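Local coordinates for D-alanyl-lipoteichoic acid synthetase (Streptococcus pneumoniae, PDB 3BMA), which probably acts in the D-alanylation of lipoteichoic acid at the cell membrane, as a DltD-family protein of the SGNH hydrolase clan, at residues S50-F55 against Q101-I106; N291-I296 against D361-P366; Q316-I321 against D335-G340; F345-I350 against L355-F360. The protein carries 1 engineered substitution. All coordinates share one frame; numbering follows the deposited sequence. Where two conformers were deposited one is given.

Contact 1 of 4, residues S50-F55 against Q101-I106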
loop_
_atom_site.group_PDB
_atom_site.type_symbol
_atom_site.label_atom_id
_atom_site.label_comp_id
_atom_site.label_asym_id
_atom_site.label_seq_id
_atom_site.Cartn_x
_atom_site.Cartn_y
_atom_site.Cartn_z
ATOM N N SER C 50 40.742 8.934 8.344
ATOM C CA SER C 50 41.667 7.977 8.955
ATOM C C SER C 50 42.363 8.562 10.184
ATOM O O SER C 50 43.295 7.952 10.714
ATOM C CB SER C 50 42.730 7.535 7.946
ATOM O OG SER C 50 42.265 7.609 6.613
ATOM N N GLU C 51 41.890 9.731 10.627
ATOM C CA GLU C 51 42.501 10.470 11.732
ATOM C C GLU C 51 42.497 9.707 13.051
ATOM O O GLU C 51 43.460 9.778 13.810
ATOM C CB GLU C 51 41.819 11.830 11.918
ATOM C CG GLU C 51 42.454 12.979 11.135
ATOM C CD GLU C 51 42.069 13.007 9.660
ATOM O OE1 GLU C 51 42.788 13.669 8.879
ATOM O OE2 GLU C 51 41.052 12.381 9.278
ATOM N N TRP C 52 41.419 8.972 13.318
ATOM C CA TRP C 52 41.272 8.254 14.589
ATOM C C TRP C 52 41.827 6.835 14.559
ATOM O O TRP C 52 41.781 6.135 15.570
ATOM C CB TRP C 52 39.801 8.203 15.032
ATOM C CG TRP C 52 38.957 9.369 14.608
ATOM C CD1 TRP C 52 37.908 9.342 13.735
ATOM C CD2 TRP C 52 39.087 10.732 15.038
ATOM N NE1 TRP C 52 37.374 10.601 13.592
ATOM C CE2 TRP C 52 38.082 11.474 14.375
ATOM C CE3 TRP C 52 39.959 11.399 15.911
ATOM C CZ2 TRP C 52 37.920 12.852 14.564
ATOM C CZ3 TRP C 52 39.798 12.768 16.096
ATOM C CH2 TRP C 52 38.784 13.479 15.426
ATOM N N LEU C 53 42.346 6.416 13.406
ATOM C CA LEU C 53 42.790 5.034 13.205
ATOM C C LEU C 53 44.063 4.639 13.955
ATOM O O LEU C 53 44.132 3.541 14.515
ATOM C CB LEU C 53 42.941 4.722 11.714
ATOM C CG LEU C 53 41.705 4.160 11.013
ATOM C CD1 LEU C 53 41.920 4.154 9.514
ATOM C CD2 LEU C 53 41.388 2.755 11.518
ATOM N N ARG C 54 45.064 5.518 13.952
ATOM C CA ARG C 54 46.316 5.252 14.658
ATOM C C ARG C 54 46.316 5.863 16.055
ATOM O O ARG C 54 46.142 7.076 16.222
ATOM C CB ARG C 54 47.532 5.722 13.847
ATOM C CG ARG C 54 47.913 4.822 12.665
ATOM C CD ARG C 54 48.707 3.576 13.086
ATOM N NE ARG C 54 47.851 2.404 13.284
ATOM C CZ ARG C 54 47.576 1.846 14.461
ATOM N NH1 ARG C 54 46.781 0.786 14.516
ATOM N NH2 ARG C 54 48.091 2.336 15.585
ATOM N N PHE C 55 46.512 5.004 17.051
ATOM C CA PHE C 55 46.439 5.381 18.454
ATOM C C PHE C 55 47.823 5.544 19.069
ATOM O O PHE C 55 48.762 4.826 18.714
ATOM C CB PHE C 55 45.677 4.309 19.239
ATOM C CG PHE C 55 44.194 4.263 18.956
ATOM C CD1 PHE C 55 43.706 3.727 17.764
ATOM C CD2 PHE C 55 43.283 4.720 19.904
ATOM C CE1 PHE C 55 42.339 3.662 17.516
ATOM C CE2 PHE C 55 41.911 4.660 19.661
ATOM C CZ PHE C 55 41.440 4.135 18.462
ATOM N N GLN C 101 27.169 18.781 20.997
ATOM C CA GLN C 101 28.507 19.139 20.545
ATOM C C GLN C 101 29.132 17.994 19.756
ATOM O O GLN C 101 28.992 16.826 20.131
ATOM C CB GLN C 101 29.398 19.514 21.729
ATOM C CG GLN C 101 29.066 20.854 22.370
ATOM C CD GLN C 101 30.049 21.236 23.465
ATOM O OE1 GLN C 101 30.416 20.412 24.305
ATOM N NE2 GLN C 101 30.476 22.491 23.461
ATOM N N VAL C 102 29.801 18.333 18.652
ATOM C CA VAL C 102 30.576 17.358 17.869
ATOM C C VAL C 102 31.997 17.864 17.543
ATOM O O VAL C 102 32.294 19.055 17.688
ATOM C CB VAL C 102 29.854 16.925 16.544
ATOM C CG1 VAL C 102 28.399 16.498 16.786
ATOM C CG2 VAL C 102 29.920 18.012 15.493
ATOM N N VAL C 103 32.865 16.940 17.124
ATOM C CA VAL C 103 34.179 17.266 16.563
ATOM C C VAL C 103 34.164 16.879 15.086
ATOM O O VAL C 103 33.824 15.749 14.741
ATOM C CB VAL C 103 35.326 16.508 17.290
ATOM C CG1 VAL C 103 36.663 16.716 16.578
ATOM C CG2 VAL C 103 35.426 16.950 18.730
ATOM N N TYR C 104 34.514 17.821 14.217
ATOM C CA TYR C 104 34.535 17.566 12.783
ATOM C C TYR C 104 35.877 17.965 12.178
ATOM O O TYR C 104 36.183 19.147 12.065
ATOM C CB TYR C 104 33.381 18.308 12.097
ATOM C CG TYR C 104 33.073 17.810 10.706
ATOM C CD1 TYR C 104 32.192 16.748 10.510
ATOM C CD2 TYR C 104 33.655 18.398 9.586
ATOM C CE1 TYR C 104 31.907 16.276 9.241
ATOM C CE2 TYR C 104 33.377 17.934 8.309
ATOM C CZ TYR C 104 32.498 16.875 8.147
ATOM O OH TYR C 104 32.221 16.406 6.891
ATOM N N VAL C 105 36.676 16.971 11.800
ATOM C CA VAL C 105 37.936 17.199 11.092
ATOM C C VAL C 105 37.653 17.644 9.655
ATOM O O VAL C 105 36.797 17.066 8.992
ATOM C CB VAL C 105 38.807 15.923 11.107
ATOM C CG1 VAL C 105 39.994 16.033 10.150
ATOM C CG2 VAL C 105 39.287 15.644 12.516
ATOM N N ILE C 106 38.326 18.703 9.201
ATOM C CA ILE C 106 38.268 19.117 7.798
ATOM C C ILE C 106 39.685 19.163 7.246
ATOM O O ILE C 106 40.413 20.141 7.451
ATOM C CB ILE C 106 37.632 20.514 7.596
ATOM C CG1 ILE C 106 36.283 20.640 8.297
ATOM C CG2 ILE C 106 37.453 20.807 6.115
ATOM C CD1 ILE C 106 35.688 22.028 8.172
#
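Val105 meets both bulky residues of the loop 50-55, one with each methyl branch. Its CG2 lies against the benzo end of the Trp52 indole, 3.7 Å from Trp52 CH2 and as near to CZ2, and approaches the ring obliquely. The other branch, CG1, comes to 3.7 Å from Glu51 CD, so that in the conformer described an apolar methyl lies against the acid group. The torsion of Val105 (chi1 169°) sets CG1 toward Glu51 and CG2 toward Trp52. Two residues earlier on the strand, Val103 CG1 adds a second methyl near the same ring corner, also at an oblique angle, 4.0 Å from Trp52 CH2.

Behind this first shell, Glu51 CB stands over the centre of the indole, about 4.3 Å above its plane. In the same conformer Glu51 OE2 and Ser49 OG are hydrogen-bonded, and the indole meets Phe46 edge-to-face. All four touching residues are buried.

The loop leaves the C-terminal end of strand 43-47 and packs on the next strand of the parallel sheet, 101-105, in a fold consistent with the SGNH hydrolase clan. Strand 291-296 flanks 101-105 on its other edge, and Phe360 of helix 355-369 touches both Trp52 and Val103.

Contact 2 of 4, residues N291-I296 against D361-P366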
loop_
_atom_site.group_PDB
_atom_site.type_symbol
_atom_site.label_atom_id
_atom_site.label_comp_id
_atom_site.label_asym_id
_atom_site.label_seq_id
_atom_site.Cartn_x
_atom_site.Cartn_y
_atom_site.Cartn_z
ATOM N N ASN C 291 26.690 22.124 17.893
ATOM C CA ASN C 291 27.797 23.049 18.109
ATOM C C ASN C 291 29.114 22.327 17.851
ATOM O O ASN C 291 29.668 21.693 18.747
ATOM C CB ASN C 291 27.748 23.627 19.529
ATOM C CG ASN C 291 28.737 24.765 19.745
ATOM O OD1 ASN C 291 29.228 25.384 18.795
ATOM N ND2 ASN C 291 29.027 25.050 21.008
ATOM N N PRO C 292 29.615 22.415 16.609
ATOM C CA PRO C 292 30.819 21.711 16.210
ATOM C C PRO C 292 32.100 22.488 16.482
ATOM O O PRO C 292 32.114 23.722 16.403
ATOM C CB PRO C 292 30.633 21.557 14.699
ATOM C CG PRO C 292 29.791 22.713 14.305
ATOM C CD PRO C 292 29.045 23.195 15.495
ATOM N N ILE C 293 33.164 21.765 16.818
ATOM C CA ILE C 293 34.507 22.325 16.718
ATOM C C ILE C 293 35.213 21.689 15.520
ATOM O O ILE C 293 35.311 20.468 15.423
ATOM C CB ILE C 293 35.327 22.224 18.044
ATOM C CG1 ILE C 293 36.678 22.939 17.897
ATOM C CG2 ILE C 293 35.486 20.774 18.517
ATOM C CD1 ILE C 293 37.295 23.397 19.215
ATOM N N PHE C 294 35.661 22.528 14.592
ATOM C CA PHE C 294 36.358 22.062 13.394
ATOM C C PHE C 294 37.871 22.006 13.582
ATOM O O PHE C 294 38.467 22.882 14.215
ATOM C CB PHE C 294 35.992 22.921 12.184
ATOM C CG PHE C 294 34.521 22.923 11.876
ATOM C CD1 PHE C 294 33.938 21.854 11.196
ATOM C CD2 PHE C 294 33.711 23.974 12.290
ATOM C CE1 PHE C 294 32.582 21.841 10.911
ATOM C CE2 PHE C 294 32.347 23.970 12.015
ATOM C CZ PHE C 294 31.783 22.903 11.324
ATOM N N ILE C 295 38.481 20.960 13.035
ATOM C CA ILE C 295 39.923 20.764 13.129
ATOM C C ILE C 295 40.518 20.842 11.729
ATOM O O ILE C 295 40.096 20.117 10.826
ATOM C CB ILE C 295 40.279 19.393 13.762
ATOM C CG1 ILE C 295 39.387 19.072 14.977
ATOM C CG2 ILE C 295 41.780 19.293 14.068
ATOM C CD1 ILE C 295 39.532 20.000 16.182
ATOM N N ILE C 296 41.482 21.739 11.546
ATOM C CA ILE C 296 42.170 21.857 10.266
ATOM C C ILE C 296 43.628 21.435 10.446
ATOM O O ILE C 296 44.427 22.204 10.970
ATOM C CB ILE C 296 42.062 23.283 9.670
ATOM C CG1 ILE C 296 40.603 23.751 9.649
ATOM C CG2 ILE C 296 42.650 23.316 8.261
ATOM C CD1 ILE C 296 40.388 25.125 9.032
ATOM N N ASP C 361 43.922 18.378 21.946
ATOM C CA ASP C 361 43.252 18.314 23.248
ATOM C C ASP C 361 43.049 19.681 23.916
ATOM O O ASP C 361 42.006 19.924 24.519
ATOM C CB ASP C 361 44.014 17.380 24.190
ATOM C CG ASP C 361 43.168 16.914 25.358
ATOM O OD1 ASP C 361 42.005 16.520 25.138
ATOM O OD2 ASP C 361 43.669 16.931 26.498
ATOM N N LYS C 362 44.033 20.570 23.781
ATOM C CA LYS C 362 43.988 21.908 24.389
ATOM C C LYS C 362 42.868 22.804 23.849
ATOM O O LYS C 362 42.464 23.763 24.511
ATOM C CB LYS C 362 45.341 22.619 24.245
ATOM C CG LYS C 362 46.428 22.105 25.180
ATOM C CD LYS C 362 47.805 22.583 24.746
ATOM C CE LYS C 362 48.908 21.772 25.407
ATOM N NZ LYS C 362 50.219 21.945 24.725
ATOM N N ALA C 363 42.374 22.493 22.653
ATOM C CA ALA C 363 41.253 23.224 22.071
ATOM C C ALA C 363 39.944 22.453 22.221
ATOM O O ALA C 363 38.875 23.051 22.375
ATOM C CB ALA C 363 41.524 23.540 20.605
ATOM N N VAL C 364 40.038 21.125 22.188
ATOM C CA VAL C 364 38.857 20.260 22.162
ATOM C C VAL C 364 38.322 19.953 23.568
ATOM O O VAL C 364 37.125 20.123 23.819
ATOM C CB VAL C 364 39.114 18.971 21.320
ATOM C CG1 VAL C 364 37.983 17.982 21.447
ATOM C CG2 VAL C 364 39.303 19.336 19.859
ATOM N N ASP C 365 39.202 19.521 24.474
ATOM C CA ASP C 365 38.805 19.233 25.864
ATOM C C ASP C 365 38.062 20.370 26.599
ATOM O O ASP C 365 36.972 20.117 27.101
ATOM C CB ASP C 365 39.966 18.684 26.706
ATOM C CG ASP C 365 39.579 18.458 28.156
ATOM O OD1 ASP C 365 38.803 17.516 28.432
ATOM O OD2 ASP C 365 40.052 19.225 29.019
ATOM N N PRO C 366 38.621 21.613 26.641
ATOM C CA PRO C 366 37.883 22.694 27.314
ATOM C C PRO C 366 36.538 23.032 26.667
ATOM O O PRO C 366 35.614 23.456 27.365
ATOM C CB PRO C 366 38.825 23.896 27.183
ATOM C CG PRO C 366 40.159 23.311 26.963
ATOM C CD PRO C 366 39.904 22.118 26.116
#
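Strand 291-296 and helix 361-366 run nearly antiparallel, at 174°, with their axes 9.9 Å apart at closest approach and Ile293 opposite Val364, the pair with the nearest CA atoms. No hydrogen bond crosses between them; the join is made by aliphatic branches.

Ile293 points toward the helix and uses two of its carbons. Its long branch, with CG1 opposite the backbone N (chi1 -175°), carries CD1 to 3.5 Å from the backbone oxygen Ala363 O, while Ala363 CB is a looser neighbour of the same methyl at 4.5 Å. The short branch, CG2, faces the side chain of the next helix residue, with Val364 CG2 4.3 Å away. That valine methyl also receives Ile295: Ile295 CD1 comes to 3.7 Å from Val364 CG2, and the two side chains cross at about a right angle. Ile295 gets there by a bend at chi2 (-65°), which turns its terminal methyl to the helix although its CB does not head that way. Val364 CG2 is thus approached by both strand isoleucines.

Helix 355-369 lies along one side of the parallel sheet, its direction opposed to that of the strand as is usual in an alpha/beta layered fold. Its polar residues Asp361 and Asp365 both form salt bridges with Arg69. Within the sheet, strand 291-296 is hydrogen-bonded between 101-105 and 333-335; Val103 and Ala334 of those neighbours touch Ile295, and helix 311-326 packs against Phe294 and Ile296 from the other side.

Contact 3 of 4, residues Q316-I321 against D335-G340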
loop_
_atom_site.group_PDB
_atom_site.type_symbol
_atom_site.label_atom_id
_atom_site.label_comp_id
_atom_site.label_asym_id
_atom_site.label_seq_id
_atom_site.Cartn_x
_atom_site.Cartn_y
_atom_site.Cartn_z
ATOM N N GLN C 316 45.899 29.307 1.406
ATOM C CA GLN C 316 44.855 29.941 0.603
ATOM C C GLN C 316 43.577 29.095 0.554
ATOM O O GLN C 316 42.478 29.640 0.415
ATOM C CB GLN C 316 45.370 30.221 -0.809
ATOM C CG GLN C 316 44.663 31.345 -1.543
ATOM C CD GLN C 316 45.170 31.529 -2.962
ATOM O OE1 GLN C 316 44.406 31.891 -3.861
ATOM N NE2 GLN C 316 46.462 31.276 -3.173
ATOM N N THR C 317 43.728 27.771 0.662
ATOM C CA THR C 317 42.596 26.840 0.722
ATOM C C THR C 317 41.982 26.799 2.117
ATOM O O THR C 317 40.773 26.639 2.269
ATOM C CB THR C 317 43.015 25.411 0.338
ATOM O OG1 THR C 317 43.940 24.904 1.307
ATOM C CG2 THR C 317 43.671 25.410 -1.010
ATOM N N VAL C 318 42.841 26.930 3.131
ATOM C CA VAL C 318 42.401 27.031 4.530
ATOM C C VAL C 318 41.567 28.305 4.720
ATOM O O VAL C 318 40.522 28.277 5.367
ATOM C CB VAL C 318 43.594 26.987 5.526
ATOM C CG1 VAL C 318 43.170 27.412 6.933
ATOM C CG2 VAL C 318 44.195 25.589 5.570
ATOM N N GLN C 319 42.022 29.405 4.117
ATOM C CA GLN C 319 41.272 30.662 4.085
ATOM C C GLN C 319 39.919 30.506 3.388
ATOM O O GLN C 319 38.938 31.137 3.787
ATOM C CB GLN C 319 42.091 31.757 3.395
ATOM C CG GLN C 319 43.174 32.389 4.262
ATOM C CD GLN C 319 44.224 33.132 3.444
ATOM O OE1 GLN C 319 43.898 34.002 2.633
ATOM N NE2 GLN C 319 45.494 32.792 3.659
ATOM N N LYS C 320 39.873 29.662 2.358
ATOM C CA LYS C 320 38.634 29.381 1.629
ATOM C C LYS C 320 37.672 28.539 2.471
ATOM O O LYS C 320 36.448 28.747 2.426
ATOM C CB LYS C 320 38.930 28.688 0.296
ATOM C CG LYS C 320 37.782 28.767 -0.689
ATOM C CD LYS C 320 38.059 28.041 -1.984
ATOM C CE LYS C 320 36.743 27.726 -2.676
ATOM N NZ LYS C 320 36.909 27.251 -4.072
ATOM N N ILE C 321 38.244 27.605 3.235
ATOM C CA ILE C 321 37.500 26.757 4.167
ATOM C C ILE C 321 36.927 27.589 5.317
ATOM O O ILE C 321 35.720 27.549 5.572
ATOM C CB ILE C 321 38.383 25.577 4.697
ATOM C CG1 ILE C 321 38.562 24.521 3.600
ATOM C CG2 ILE C 321 37.762 24.917 5.935
ATOM C CD1 ILE C 321 39.729 23.572 3.807
ATOM N N ASP C 335 42.548 25.580 14.202
ATOM C CA ASP C 335 43.392 25.625 13.015
ATOM C C ASP C 335 44.840 25.275 13.367
ATOM O O ASP C 335 45.492 25.982 14.135
ATOM C CB ASP C 335 43.308 27.030 12.409
ATOM C CG ASP C 335 43.877 27.115 11.004
ATOM O OD1 ASP C 335 43.530 28.087 10.298
ATOM O OD2 ASP C 335 44.662 26.234 10.597
ATOM N N PHE C 336 45.333 24.186 12.787
ATOM C CA PHE C 336 46.698 23.723 13.026
ATOM C C PHE C 336 47.520 23.689 11.747
ATOM O O PHE C 336 48.631 23.170 11.751
ATOM C CB PHE C 336 46.702 22.326 13.656
ATOM C CG PHE C 336 45.953 22.237 14.952
ATOM C CD1 PHE C 336 46.451 22.836 16.105
ATOM C CD2 PHE C 336 44.752 21.541 15.023
ATOM C CE1 PHE C 336 45.757 22.751 17.310
ATOM C CE2 PHE C 336 44.052 21.447 16.222
ATOM C CZ PHE C 336 44.555 22.055 17.368
ATOM N N SER C 337 46.983 24.264 10.671
ATOM C CA SER C 337 47.595 24.217 9.341
ATOM C C SER C 337 48.994 24.839 9.214
ATOM O O SER C 337 49.716 24.546 8.258
ATOM C CB SER C 337 46.665 24.868 8.317
ATOM O OG SER C 337 46.641 26.273 8.492
ATOM N N LYS C 338 49.365 25.701 10.159
ATOM C CA LYS C 338 50.706 26.301 10.183
ATOM C C LYS C 338 51.677 25.557 11.113
ATOM O O LYS C 338 52.835 25.955 11.255
ATOM C CB LYS C 338 50.633 27.790 10.556
ATOM C CG LYS C 338 50.078 28.693 9.457
ATOM C CD LYS C 338 49.926 30.128 9.953
ATOM C CE LYS C 338 49.412 31.055 8.860
ATOM N NZ LYS C 338 48.838 32.308 9.433
ATOM N N ASP C 339 51.209 24.471 11.727
ATOM C CA ASP C 339 52.019 23.704 12.685
ATOM C C ASP C 339 52.661 22.458 12.076
ATOM O O ASP C 339 52.956 21.497 12.791
ATOM C CB ASP C 339 51.181 23.296 13.905
ATOM C CG ASP C 339 50.452 24.467 14.544
ATOM O OD1 ASP C 339 50.901 25.622 14.393
ATOM O OD2 ASP C 339 49.427 24.224 15.212
ATOM N N GLY C 340 52.887 22.483 10.764
ATOM C CA GLY C 340 53.398 21.317 10.041
ATOM C C GLY C 340 54.865 21.010 10.257
ATOM O O GLY C 340 55.279 19.849 10.162
#
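Val318 and Asp335 approach from opposite directions, the valine from the helix and the carboxylate from the end of strand 333-335. Val318 CG1, opposite the backbone N (chi1 167°), reaches Asp335 OD1 at 3.5 Å. The second methyl, CG2, faces Ser337 and lies 3.8 Å from Ser337 CB, with Ser337 OG at nearly the same range from both methyls. The valine therefore rests with one branch on an acid group and the other on a serine.

The carboxylate is tied to the backbone of Ser337. Asp335 OD2 accepts Ser337 N at 3.0 Å, almost straight (160°) and nearly in line with the C-O bond, which closes an Asx turn. Asp335 OD2 and Gln315 OE1 are both within reach of the single hydroxyl proton of Ser337. The other oxygen, Asp335 OD1, forms a salt bridge with Arg322 NH1. Asp339 N bonds Phe336 O across the type I turn Phe336 to Asp339, which includes Ser337.

Helix 311-326 lies in the beta-alpha-beta crossover between neighbouring parallel strands 291-296 and 333-335, and the contact joins it to the end of the second, an outermost strand of the sheet within this chain. Ile296 touches both Val318 and Asp335.

Contact 4 of 4, residues F345-I350 against L355-F360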
loop_
_atom_site.group_PDB
_atom_site.type_symbol
_atom_site.label_atom_id
_atom_site.label_comp_id
_atom_site.label_asym_id
_atom_site.label_seq_id
_atom_site.Cartn_x
_atom_site.Cartn_y
_atom_site.Cartn_z
ATOM N N PHE C 345 54.467 16.523 15.791
ATOM C CA PHE C 345 53.096 17.015 15.666
ATOM C C PHE C 345 52.323 16.084 14.734
ATOM O O PHE C 345 51.097 15.969 14.811
ATOM C CB PHE C 345 53.102 18.438 15.092
ATOM C CG PHE C 345 51.844 19.220 15.365
ATOM C CD1 PHE C 345 51.735 20.003 16.509
ATOM C CD2 PHE C 345 50.773 19.188 14.471
ATOM C CE1 PHE C 345 50.582 20.732 16.767
ATOM C CE2 PHE C 345 49.608 19.911 14.724
ATOM C CZ PHE C 345 49.513 20.683 15.875
ATOM N N MET C 346 53.066 15.415 13.858
ATOM C CA MET C 346 52.509 14.611 12.792
ATOM C C MET C 346 52.856 13.141 13.001
ATOM O O MET C 346 53.966 12.811 13.437
ATOM C CB MET C 346 53.084 15.100 11.467
ATOM C CG MET C 346 52.091 15.220 10.331
ATOM S SD MET C 346 51.335 16.845 10.201
ATOM C CE MET C 346 49.836 16.553 11.135
ATOM N N LYS C 347 51.899 12.264 12.706
ATOM C CA LYS C 347 52.124 10.818 12.758
ATOM C C LYS C 347 52.682 10.328 11.419
ATOM O O LYS C 347 53.577 9.480 11.381
ATOM C CB LYS C 347 50.827 10.080 13.124
ATOM C CG LYS C 347 50.927 8.550 13.145
ATOM C CD LYS C 347 51.688 8.016 14.363
ATOM C CE LYS C 347 50.747 7.455 15.425
ATOM N NZ LYS C 347 49.943 8.508 16.094
ATOM N N ASP C 348 52.150 10.873 10.328
ATOM C CA ASP C 348 52.621 10.547 8.984
ATOM C C ASP C 348 52.682 11.789 8.079
ATOM O O ASP C 348 53.207 12.823 8.483
ATOM C CB ASP C 348 51.797 9.401 8.364
ATOM C CG ASP C 348 50.291 9.580 8.522
ATOM O OD1 ASP C 348 49.755 10.633 8.110
ATOM O OD2 ASP C 348 49.640 8.642 9.036
ATOM N N THR C 349 52.163 11.680 6.862
ATOM C CA THR C 349 52.176 12.791 5.914
ATOM C C THR C 349 51.042 13.798 6.155
ATOM O O THR C 349 51.211 14.999 5.927
ATOM C CB THR C 349 52.158 12.290 4.434
ATOM O OG1 THR C 349 51.956 13.394 3.547
ATOM C CG2 THR C 349 51.047 11.271 4.194
ATOM N N ILE C 350 49.893 13.304 6.617
ATOM C CA ILE C 350 48.669 14.106 6.658
ATOM C C ILE C 350 47.889 14.020 7.973
ATOM O O ILE C 350 46.993 14.833 8.216
ATOM C CB ILE C 350 47.715 13.758 5.474
ATOM C CG1 ILE C 350 47.526 12.239 5.353
ATOM C CG2 ILE C 350 48.220 14.384 4.164
ATOM C CD1 ILE C 350 46.386 11.818 4.446
ATOM N N LEU C 355 52.412 14.486 19.686
ATOM C CA LEU C 355 52.326 15.820 20.288
ATOM C C LEU C 355 51.229 16.671 19.648
ATOM O O LEU C 355 50.711 17.595 20.274
ATOM C CB LEU C 355 53.684 16.538 20.225
ATOM C CG LEU C 355 54.632 16.519 21.437
ATOM C CD1 LEU C 355 54.905 15.121 21.986
ATOM C CD2 LEU C 355 55.945 17.214 21.089
ATOM N N GLY C 356 50.869 16.339 18.408
ATOM C CA GLY C 356 49.759 16.991 17.707
ATOM C C GLY C 356 48.402 16.699 18.322
ATOM O O GLY C 356 47.475 17.497 18.192
ATOM N N TRP C 357 48.287 15.551 18.988
ATOM C CA TRP C 357 47.093 15.207 19.753
ATOM C C TRP C 357 46.944 16.061 21.008
ATOM O O TRP C 357 45.826 16.298 21.478
ATOM C CB TRP C 357 47.109 13.734 20.160
ATOM C CG TRP C 357 46.664 12.733 19.108
ATOM C CD1 TRP C 357 47.260 11.537 18.833
ATOM C CD2 TRP C 357 45.529 12.824 18.222
ATOM N NE1 TRP C 357 46.583 10.883 17.835
ATOM C CE2 TRP C 357 45.519 11.648 17.440
ATOM C CE3 TRP C 357 44.528 13.783 18.009
ATOM C CZ2 TRP C 357 44.550 11.406 16.462
ATOM C CZ3 TRP C 357 43.564 13.539 17.036
ATOM C CH2 TRP C 357 43.583 12.360 16.277
ATOM N N LEU C 358 48.075 16.503 21.552
ATOM C CA LEU C 358 48.092 17.316 22.765
ATOM C C LEU C 358 47.649 18.744 22.492
ATOM O O LEU C 358 46.978 19.358 23.326
ATOM C CB LEU C 358 49.475 17.289 23.410
ATOM C CG LEU C 358 49.861 15.971 24.085
ATOM C CD1 LEU C 358 51.277 16.056 24.599
ATOM C CD2 LEU C 358 48.895 15.619 25.219
ATOM N N ALA C 359 48.020 19.258 21.320
ATOM C CA ALA C 359 47.547 20.555 20.847
ATOM C C ALA C 359 46.058 20.485 20.520
ATOM O O ALA C 359 45.311 21.423 20.804
ATOM C CB ALA C 359 48.338 20.991 19.624
ATOM N N PHE C 360 45.657 19.362 19.918
ATOM C CA PHE C 360 44.262 19.016 19.622
ATOM C C PHE C 360 43.432 19.059 20.907
ATOM O O PHE C 360 42.393 19.724 20.956
ATOM C CB PHE C 360 44.229 17.626 18.955
ATOM C CG PHE C 360 42.851 17.060 18.715
ATOM C CD1 PHE C 360 42.199 17.275 17.506
ATOM C CD2 PHE C 360 42.234 16.249 19.671
ATOM C CE1 PHE C 360 40.938 16.725 17.266
ATOM C CE2 PHE C 360 40.967 15.705 19.441
ATOM C CZ PHE C 360 40.321 15.944 18.234
#
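Phe345 meets helix 355-360 with the face of its ring over Gly356. From CB, the side chain runs with CG opposite the backbone N (chi1 -159°), which folds the ring back over the helix although the CB itself points away. CG and CD1 each lie 3.8 Å from Gly356 CA, and CD2 is scarcely farther. Gly356 CA stands 3.7 Å from the ring centroid and only 9° off the ring normal: a CH-pi contact made squarely on the face. Farther out, CE1 comes to 3.6 Å from Ala359 CB, and CZ to 3.9 Å from the same methyl, which sits oblique to the ring, one helical turn beyond the glycine.

The backbone joins in, since Phe345 O lies 3.3 Å from Gly356 CA in a CA-H...O contact with an angle of 145° at the hydrogen. With no side chain at Gly356, the carbonyl can approach this closely. Lys347 NZ is a looser neighbour of Trp357 NE1 and has its salt bridge with Asp56. Asp348 OD1 accepts Ile350 N, closing an Asx turn, and also His351 N; Asp348 to His351 is consistent with the Asp-x-x-His block of SGNH hydrolases.

The loop, coming from strand 333-335, is thus folded onto the N-terminal part of helix 355-369. Leu355 and Leu358 of that helix touch helix 222-235, and Trp357 and Phe360 reach Pro60 of helix 60-66.

In the fold
All four contacts are largely buried, but contact 1 lies deepest, its centre about 5 Å from the centre of the chain, while contacts 3 and 4 have their centres about 16 Å out. Contacts 1 and 2 share the sheet, since strands 101-105 and 291-296 pair there, and both are mainly hydrophobic. Contacts 2 and 4 share helix 355-369, the former through its middle and the latter through its start. Contact 3, on helix 311-326 beside an outer strand, brings in charge and an Asx turn, whereas contact 4 relies on a ring over a glycine. Phe336 bridges these two outer contacts, touching Phe345 and Phe360, and its backbone N bonds Ile296 O of contact 2.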